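Local atomic coordinates of Mab-21 domain-containing protein (Tribolium castaneum, PDB entry 7LT2), a protein that senses double-stranded RNA in the cytoplasm and joins ATP and GTP into the cyclic dinucleotide 2',3'-cGAMP, a signal in innate immunity. Residues E70-I75 with D193-F198; F50-Y55 with F244-R249; V262-K267 with K363-K368. All coordinates share one frame; numbering follows the deposited sequence.

Contact 1: residues E70-I75 with D193-F198; sequences EFDLDI and DLVACF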
# COMPACT_ATOMS: atom_id res chain seq x y z
N GLU A 70 0.02 10.09 1.39
CA GLU A 70 1.26 9.33 1.35
C GLU A 70 1.08 8.08 0.50
O GLU A 70 -0.04 7.62 0.26
CB GLU A 70 1.72 8.93 2.76
CG GLU A 70 0.71 8.07 3.50
CD GLU A 70 1.26 7.51 4.80
OE1 GLU A 70 2.41 7.02 4.79
OE2 GLU A 70 0.54 7.57 5.82
N PHE A 71 2.21 7.53 0.04
CA PHE A 71 2.24 6.18 -0.49
C PHE A 71 3.62 5.59 -0.26
O PHE A 71 4.55 6.28 0.19
CB PHE A 71 1.84 6.11 -1.98
CG PHE A 71 2.82 6.75 -2.93
CD1 PHE A 71 2.72 8.10 -3.23
CD2 PHE A 71 3.80 6.00 -3.56
CE1 PHE A 71 3.60 8.69 -4.12
CE2 PHE A 71 4.68 6.58 -4.45
CZ PHE A 71 4.59 7.93 -4.73
N ASP A 72 3.74 4.30 -0.54
CA ASP A 72 4.99 3.56 -0.38
C ASP A 72 5.68 3.36 -1.72
O ASP A 72 5.07 2.85 -2.67
CB ASP A 72 4.74 2.19 0.25
CG ASP A 72 4.52 2.25 1.74
OD1 ASP A 72 4.57 3.35 2.32
OD2 ASP A 72 4.28 1.17 2.32
N LEU A 73 6.95 3.74 -1.80
CA LEU A 73 7.78 3.32 -2.93
C LEU A 73 8.44 2.01 -2.54
O LEU A 73 9.42 1.99 -1.80
CB LEU A 73 8.83 4.38 -3.27
CG LEU A 73 9.58 4.06 -4.57
CD1 LEU A 73 8.64 4.17 -5.76
CD2 LEU A 73 10.78 4.98 -4.73
N ASP A 74 7.88 0.90 -3.02
CA ASP A 74 8.46 -0.42 -2.79
C ASP A 74 9.58 -0.61 -3.80
O ASP A 74 9.34 -0.83 -4.99
CB ASP A 74 7.40 -1.50 -2.90
CG ASP A 74 6.41 -1.47 -1.76
OD1 ASP A 74 6.80 -1.08 -0.63
OD2 ASP A 74 5.23 -1.80 -1.99
N ILE A 75 10.82 -0.50 -3.32
CA ILE A 75 12.01 -0.61 -4.15
C ILE A 75 12.38 -2.08 -4.22
O ILE A 75 12.80 -2.67 -3.22
CB ILE A 75 13.16 0.24 -3.58
CG1 ILE A 75 12.74 1.71 -3.48
CG2 ILE A 75 14.43 0.09 -4.43
CD1 ILE A 75 13.67 2.57 -2.64
N ASP A 193 7.30 6.86 1.40
CA ASP A 193 8.19 6.02 2.20
C ASP A 193 9.02 5.13 1.28
O ASP A 193 8.48 4.50 0.37
CB ASP A 193 7.40 5.18 3.20
CG ASP A 193 6.94 5.98 4.40
OD1 ASP A 193 7.08 7.23 4.40
OD2 ASP A 193 6.43 5.37 5.36
N LEU A 194 10.32 5.06 1.54
CA LEU A 194 11.25 4.33 0.66
C LEU A 194 11.52 2.98 1.30
O LEU A 194 12.32 2.86 2.23
CB LEU A 194 12.53 5.14 0.46
CG LEU A 194 12.34 6.60 0.06
CD1 LEU A 194 13.69 7.31 -0.02
CD2 LEU A 194 11.59 6.72 -1.26
N VAL A 195 10.84 1.95 0.80
CA VAL A 195 10.79 0.63 1.44
C VAL A 195 11.62 -0.36 0.63
O VAL A 195 11.29 -0.66 -0.52
CB VAL A 195 9.34 0.14 1.57
CG1 VAL A 195 9.29 -1.18 2.33
CG2 VAL A 195 8.46 1.20 2.24
N ALA A 196 12.67 -0.89 1.25
CA ALA A 196 13.54 -1.87 0.60
C ALA A 196 12.88 -3.25 0.63
O ALA A 196 12.65 -3.80 1.71
CB ALA A 196 14.90 -1.91 1.29
N CYS A 197 12.61 -3.81 -0.55
CA CYS A 197 11.94 -5.10 -0.68
C CYS A 197 12.78 -6.03 -1.55
O CYS A 197 13.68 -5.60 -2.27
CB CYS A 197 10.55 -4.95 -1.31
SG CYS A 197 9.48 -3.73 -0.49
N PHE A 198 12.46 -7.32 -1.50
CA PHE A 198 13.09 -8.32 -2.36
C PHE A 198 12.03 -9.03 -3.18
O PHE A 198 11.03 -9.51 -2.63
CB PHE A 198 13.91 -9.32 -1.54
CG PHE A 198 15.23 -8.76 -1.08
CD1 PHE A 198 16.35 -8.84 -1.88
CD2 PHE A 198 15.33 -8.12 0.15
CE1 PHE A 198 17.56 -8.32 -1.46
CE2 PHE A 198 16.54 -7.60 0.57
CZ PHE A 198 17.65 -7.69 -0.23
O HOH W 1 4.63 8.41 4.97
O HOH W 2 4.72 3.40 5.01
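One water donates both to Asp193 OD1 at 2.8 Å and to Glu70 OE1 at 2.6 Å, tying the two carboxylates together; Asp193 OD1 is also hydrogen-bonded to the hydroxyl of Thr178. On the other oxygen, a second water donates to Asp193 OD2 at 2.6 Å and also to Asp72 OD1. With CG anti to its carbonyl carbon (chi1 -78°), the carboxylate end of Asp72 comes close to Asp193. The two carboxylate planes are only 16° apart, with Asp72 OD1 at 3.5 Å from Asp193 CB.

Beneath them, strands 70-77 and 188-200 run parallel, joined by five backbone hydrogen bonds whose donors alternate between the strands, from Asp193 N to Phe71 O at one end to Cys197 N to Ile75 O at the other. Deeper along the face that carries the aspartates, Asp74 lies alongside Val195, with Asp74 OD1 3.6 Å from Val195 CB. On the opposite face Leu73 CD2 meets Leu194 CD2 at 4.0 Å.

Glu70, Asp72 and Asp193 are the probable ligands of the catalytic magnesium, as in related nucleotidyltransferases. With Asp72 OD1 4.1 Å from Asp193 OD2, the cluster is probably suited to a cation, and its bridging waters are consistent with a metal site that holds solvent here in place of the magnesium.

Contact 2: residues F50-Y55 with F244-R249; sequences FRRVFY and FQEQER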
# COMPACT_ATOMS: atom_id res chain seq x y z
N PHE A 50 18.94 -3.58 -7.94
CA PHE A 50 17.69 -2.92 -8.29
C PHE A 50 17.07 -3.53 -9.55
O PHE A 50 17.75 -3.71 -10.57
CB PHE A 50 17.91 -1.43 -8.49
CG PHE A 50 16.67 -0.69 -8.90
CD1 PHE A 50 15.70 -0.36 -7.97
CD2 PHE A 50 16.47 -0.33 -10.22
CE1 PHE A 50 14.56 0.32 -8.34
CE2 PHE A 50 15.32 0.35 -10.60
CZ PHE A 50 14.37 0.67 -9.66
N ARG A 51 15.78 -3.84 -9.46
CA ARG A 51 15.01 -4.30 -10.61
C ARG A 51 13.96 -3.29 -11.05
O ARG A 51 13.92 -2.91 -12.23
CB ARG A 51 14.34 -5.64 -10.29
CG ARG A 51 13.52 -6.21 -11.44
CD ARG A 51 13.10 -7.65 -11.15
NE ARG A 51 12.28 -8.21 -12.21
CZ ARG A 51 12.75 -8.82 -13.29
NH1 ARG A 51 14.06 -8.96 -13.48
NH2 ARG A 51 11.91 -9.30 -14.19
N ARG A 52 13.11 -2.84 -10.14
CA ARG A 52 12.00 -1.95 -10.47
C ARG A 52 11.38 -1.46 -9.17
O ARG A 52 11.75 -1.91 -8.08
CB ARG A 52 10.96 -2.65 -11.35
CG ARG A 52 10.24 -3.80 -10.65
CD ARG A 52 9.35 -4.56 -11.61
NE ARG A 52 8.87 -5.82 -11.06
CZ ARG A 52 7.69 -5.98 -10.47
NH1 ARG A 52 6.86 -4.97 -10.31
NH2 ARG A 52 7.34 -7.19 -10.04
N VAL A 53 10.41 -0.56 -9.29
CA VAL A 53 9.65 -0.07 -8.15
C VAL A 53 8.19 -0.46 -8.33
O VAL A 53 7.70 -0.65 -9.45
CB VAL A 53 9.78 1.46 -7.94
CG1 VAL A 53 11.24 1.86 -7.74
CG2 VAL A 53 9.16 2.24 -9.11
N PHE A 54 7.50 -0.61 -7.20
CA PHE A 54 6.06 -0.78 -7.16
C PHE A 54 5.49 0.33 -6.30
O PHE A 54 6.00 0.60 -5.21
CB PHE A 54 5.67 -2.16 -6.60
CG PHE A 54 4.19 -2.35 -6.44
CD1 PHE A 54 3.40 -2.73 -7.52
CD2 PHE A 54 3.58 -2.16 -5.21
CE1 PHE A 54 2.04 -2.91 -7.38
CE2 PHE A 54 2.21 -2.33 -5.06
CZ PHE A 54 1.45 -2.71 -6.15
N TYR A 55 4.44 0.99 -6.79
CA TYR A 55 3.82 2.09 -6.06
C TYR A 55 2.67 1.51 -5.23
O TYR A 55 1.66 1.07 -5.78
CB TYR A 55 3.33 3.17 -7.02
CG TYR A 55 4.38 3.65 -8.00
CD1 TYR A 55 5.47 4.39 -7.57
CD2 TYR A 55 4.27 3.37 -9.35
CE1 TYR A 55 6.44 4.84 -8.47
CE2 TYR A 55 5.22 3.81 -10.26
CZ TYR A 55 6.31 4.54 -9.82
OH TYR A 55 7.26 4.97 -10.73
N PHE A 244 1.45 -9.28 -1.90
CA PHE A 244 0.75 -9.67 -3.11
C PHE A 244 -0.08 -8.51 -3.65
O PHE A 244 -1.11 -8.71 -4.30
CB PHE A 244 -0.12 -10.90 -2.83
CG PHE A 244 0.66 -12.08 -2.31
CD1 PHE A 244 1.59 -12.72 -3.11
CD2 PHE A 244 0.46 -12.54 -1.01
CE1 PHE A 244 2.31 -13.81 -2.64
CE2 PHE A 244 1.18 -13.63 -0.53
CZ PHE A 244 2.11 -14.26 -1.35
N GLN A 245 0.38 -7.28 -3.39
CA GLN A 245 -0.36 -6.08 -3.77
C GLN A 245 -0.48 -5.94 -5.28
O GLN A 245 -1.44 -5.33 -5.77
CB GLN A 245 0.31 -4.83 -3.21
CG GLN A 245 0.34 -4.74 -1.70
CD GLN A 245 1.19 -3.56 -1.24
OE1 GLN A 245 0.69 -2.45 -1.08
NE2 GLN A 245 2.49 -3.80 -1.05
N GLU A 246 0.50 -6.44 -6.04
CA GLU A 246 0.37 -6.34 -7.49
C GLU A 246 -0.79 -7.19 -7.99
O GLU A 246 -1.54 -6.77 -8.87
CB GLU A 246 1.69 -6.75 -8.17
CG GLU A 246 1.78 -6.27 -9.62
CD GLU A 246 3.18 -5.86 -10.02
OE1 GLU A 246 4.14 -6.34 -9.38
OE2 GLU A 246 3.32 -5.06 -10.97
N GLN A 247 -0.96 -8.38 -7.41
CA GLN A 247 -2.09 -9.24 -7.77
C GLN A 247 -3.41 -8.69 -7.24
O GLN A 247 -4.44 -8.76 -7.92
CB GLN A 247 -1.85 -10.66 -7.25
CG GLN A 247 -0.75 -11.40 -7.99
CD GLN A 247 0.65 -11.04 -7.51
OE1 GLN A 247 0.82 -10.46 -6.43
NE2 GLN A 247 1.65 -11.40 -8.30
N GLU A 248 -3.41 -8.15 -6.01
CA GLU A 248 -4.62 -7.55 -5.46
C GLU A 248 -5.11 -6.40 -6.34
O GLU A 248 -6.32 -6.22 -6.52
CB GLU A 248 -4.37 -7.05 -4.04
CG GLU A 248 -4.19 -8.15 -3.01
CD GLU A 248 -3.77 -7.62 -1.65
OE1 GLU A 248 -3.82 -6.39 -1.43
OE2 GLU A 248 -3.39 -8.44 -0.79
N ARG A 249 -4.19 -5.61 -6.89
CA ARG A 249 -4.58 -4.48 -7.72
C ARG A 249 -5.30 -4.94 -8.98
O ARG A 249 -6.23 -4.28 -9.46
CB ARG A 249 -3.35 -3.64 -8.07
CG ARG A 249 -3.69 -2.33 -8.77
CD ARG A 249 -2.52 -1.37 -8.73
NE ARG A 249 -2.20 -0.95 -7.37
CZ ARG A 249 -1.07 -0.36 -7.02
NH1 ARG A 249 -0.12 -0.11 -7.91
NH2 ARG A 249 -0.88 -0.02 -5.75
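Phe54 lies against one face of the Arg249 guanidinium, its CZ 3.3 Å above that plane and offset toward the rim, while Tyr55 O sits at the guanidinium edge. The ring and guanidinium planes are only 16° apart. Both terminal nitrogens converge end-on upon that one carbonyl oxygen, Arg249 NH2 at 2.8 Å and Arg249 NH1 at 3.0 Å from Tyr55 O, which lies practically in the guanidinium plane. This pair of hydrogen bonds to one oxygen fixes the rotation of the guanidinium group, and its remaining nitrogen, NE, is salt-bridged to Asp61.

The Phe54 ring also packs along the first turn of helix 245-251. With Phe54 CG anti to the backbone N (chi1 176°), the ring reaches across so that its CE2 comes to 3.6 Å from Gln245 CB, and its CE1 lies 3.9 Å from Glu246 CB. Glu246 slides past the ring in the opposite direction and presents the syn lone pair of OE1 to Arg52 NH1 at 3.2 Å, near the plane of the Arg52 guanidinium; a weak bond from Arg52 NH2 joins it. Arg52 NH2 has a second, stronger partner in Glu221.

Strand 50-56 carries a classic beta bulge where Arg51 and Arg52 both face Leu76, and through Arg52, Phe54 and Tyr55 it lies against the start of helix 245-251, whose residues 245 to 248 probably contact ATP and GTP in the nucleotidyltransferase site.

Contact 3: residues V262-K267 with K363-K368; sequences VKLIKK and KHLLTK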
# COMPACT_ATOMS: atom_id res chain seq x y z
N VAL A 262 -16.10 0.44 -2.04
CA VAL A 262 -15.08 0.32 -1.00
C VAL A 262 -14.88 1.64 -0.29
O VAL A 262 -14.80 1.70 0.94
CB VAL A 262 -13.75 -0.19 -1.59
CG1 VAL A 262 -12.66 -0.16 -0.51
CG2 VAL A 262 -13.90 -1.58 -2.14
N LYS A 263 -14.80 2.73 -1.06
CA LYS A 263 -14.52 4.03 -0.48
C LYS A 263 -15.69 4.55 0.35
O LYS A 263 -15.47 5.18 1.39
CB LYS A 263 -14.13 5.02 -1.58
CG LYS A 263 -12.71 4.75 -2.13
CD LYS A 263 -12.31 5.73 -3.21
CE LYS A 263 -12.87 5.31 -4.57
NZ LYS A 263 -12.33 6.15 -5.67
N LEU A 264 -16.92 4.26 -0.07
CA LEU A 264 -18.08 4.62 0.74
C LEU A 264 -18.04 3.92 2.09
O LEU A 264 -18.31 4.54 3.13
CB LEU A 264 -19.38 4.27 0.01
CG LEU A 264 -19.71 5.09 -1.24
CD1 LEU A 264 -20.76 4.38 -2.09
CD2 LEU A 264 -20.19 6.47 -0.86
N ILE A 265 -17.68 2.64 2.10
CA ILE A 265 -17.57 1.92 3.37
C ILE A 265 -16.39 2.44 4.18
O ILE A 265 -16.49 2.60 5.40
CB ILE A 265 -17.48 0.40 3.11
CG1 ILE A 265 -18.81 -0.11 2.54
CG2 ILE A 265 -17.11 -0.34 4.40
CD1 ILE A 265 -18.80 -1.58 2.17
N LYS A 266 -15.26 2.73 3.52
CA LYS A 266 -14.12 3.29 4.25
C LYS A 266 -14.47 4.66 4.85
O LYS A 266 -14.01 5.00 5.95
CB LYS A 266 -12.89 3.40 3.34
CG LYS A 266 -12.21 2.08 3.05
CD LYS A 266 -11.07 2.23 2.05
CE LYS A 266 -9.95 3.09 2.60
NZ LYS A 266 -8.72 3.07 1.75
N LYS A 267 -15.27 5.45 4.13
CA LYS A 267 -15.70 6.74 4.68
C LYS A 267 -16.56 6.53 5.92
O LYS A 267 -16.39 7.24 6.92
CB LYS A 267 -16.48 7.52 3.61
CG LYS A 267 -16.91 8.93 4.03
CD LYS A 267 -15.72 9.86 4.15
CE LYS A 267 -16.14 11.33 4.26
NZ LYS A 267 -16.96 11.56 5.47
N LYS A 363 -26.17 11.25 5.75
CA LYS A 363 -26.16 11.64 7.15
C LYS A 363 -25.21 10.78 7.97
O LYS A 363 -24.65 11.26 8.96
CB LYS A 363 -27.58 11.56 7.72
CG LYS A 363 -28.60 12.40 6.95
CD LYS A 363 -30.01 12.13 7.46
CE LYS A 363 -31.04 12.89 6.65
NZ LYS A 363 -32.43 12.61 7.12
N HIS A 364 -25.01 9.52 7.58
CA HIS A 364 -24.09 8.65 8.29
C HIS A 364 -22.67 8.73 7.76
O HIS A 364 -21.72 8.53 8.52
CB HIS A 364 -24.56 7.19 8.21
CG HIS A 364 -25.85 6.93 8.92
ND1 HIS A 364 -25.92 6.69 10.28
CD2 HIS A 364 -27.12 6.85 8.46
CE1 HIS A 364 -27.18 6.50 10.63
NE2 HIS A 364 -27.93 6.59 9.55
N LEU A 365 -22.51 9.01 6.47
CA LEU A 365 -21.17 9.02 5.88
C LEU A 365 -20.42 10.31 6.17
O LEU A 365 -19.20 10.28 6.35
CB LEU A 365 -21.27 8.81 4.36
CG LEU A 365 -21.24 7.37 3.84
CD1 LEU A 365 -22.22 6.48 4.57
CD2 LEU A 365 -21.52 7.36 2.35
N LEU A 366 -21.12 11.43 6.25
CA LEU A 366 -20.49 12.74 6.35
C LEU A 366 -20.52 13.25 7.79
O LEU A 366 -21.46 12.99 8.54
CB LEU A 366 -21.19 13.75 5.44
CG LEU A 366 -21.24 13.36 3.96
CD1 LEU A 366 -21.90 14.45 3.13
CD2 LEU A 366 -19.84 13.06 3.43
N THR A 367 -19.46 13.96 8.17
CA THR A 367 -19.51 14.75 9.38
C THR A 367 -20.60 15.81 9.24
O THR A 367 -21.06 16.11 8.14
CB THR A 367 -18.16 15.41 9.66
OG1 THR A 367 -17.89 16.39 8.66
CG2 THR A 367 -17.05 14.37 9.65
N LYS A 368 -21.02 16.37 10.38
CA LYS A 368 -22.03 17.42 10.32
C LYS A 368 -21.52 18.60 9.51
O LYS A 368 -22.29 19.22 8.75
CB LYS A 368 -22.42 17.85 11.73
CG LYS A 368 -22.82 16.66 12.59
CD LYS A 368 -23.76 17.03 13.71
CE LYS A 368 -24.30 15.77 14.36
NZ LYS A 368 -25.31 16.09 15.37
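Helix 258-272 passes the C-terminal end of the short helix 361-365, the backbones coming closest where Lys267 CA lies 6.0 Å from Leu365 CA. The polar link is made there by Lys267, whose NZ donates to Leu365 O at 2.7 Å. The approach is slanted: the C=O...N angle is 139° and the ammonium nitrogen is tilted 30° from the carbonyl plane. Lys267 leaves its helix with CG anti to the backbone N (chi1 -176°), then bends at chi2 and again at chi4, so the chain curls round the oxygen it serves; Lys267 CG is itself only 3.5 Å from Leu365 O. The end of the lysine runs past Leu366, whose CD2 is 4.2 Å from Lys267 CE.

Helix 258-272 belongs to the helical, HhH/H2TH-like part of this Mab-21 family protein, and the short helices near the C-terminus pack against it here. Lys267 NZ also forms a salt bridge with Glu370, in the first turn of helix 368-375. That carboxylate accepts a bond from Thr367 N, while the Thr367 side chain, at the N-cap position, caps a backbone N of the same turn, an exchange resembling a capping box. One turn further along helix 258-272, Lys271 donates to Leu366 O, so two lysines one turn apart bond carbonyl groups at the junction of helices 361-365 and 368-375.

Beside the lysine bond the contact is apolar. Leu264 CD2 meets Leu365 CD2 at 3.6 Å, the two side chains crossing at a slant, and Leu365 CG lies 4.1 Å from Leu264 O. Phe305 of helix 301-318 and Ile14 add to the packing around Leu264.

Contacts 1 and 2 are neighbours in one sheet, their centres 10 Å apart: strand 50-56 pairs antiparallel with strand 70-77, and Phe54 N lies 2.9 Å from Asp74 O. Asp74 also bridges the two by packing, its OD2 3.5 Å from Gln245 NE2. The predicted metal ligands of contact 1 and the helix of contact 2, which probably binds the nucleotides, border the same predicted site. Contact 3 lies in the helical part of the chain, its centre 29 Å from each of the others and its nearest atoms about 10 Å away. Helix 258-272 follows helix 245-251 in the chain, and its Lys266, predicted to bind ATP, relates contact 3 to that site.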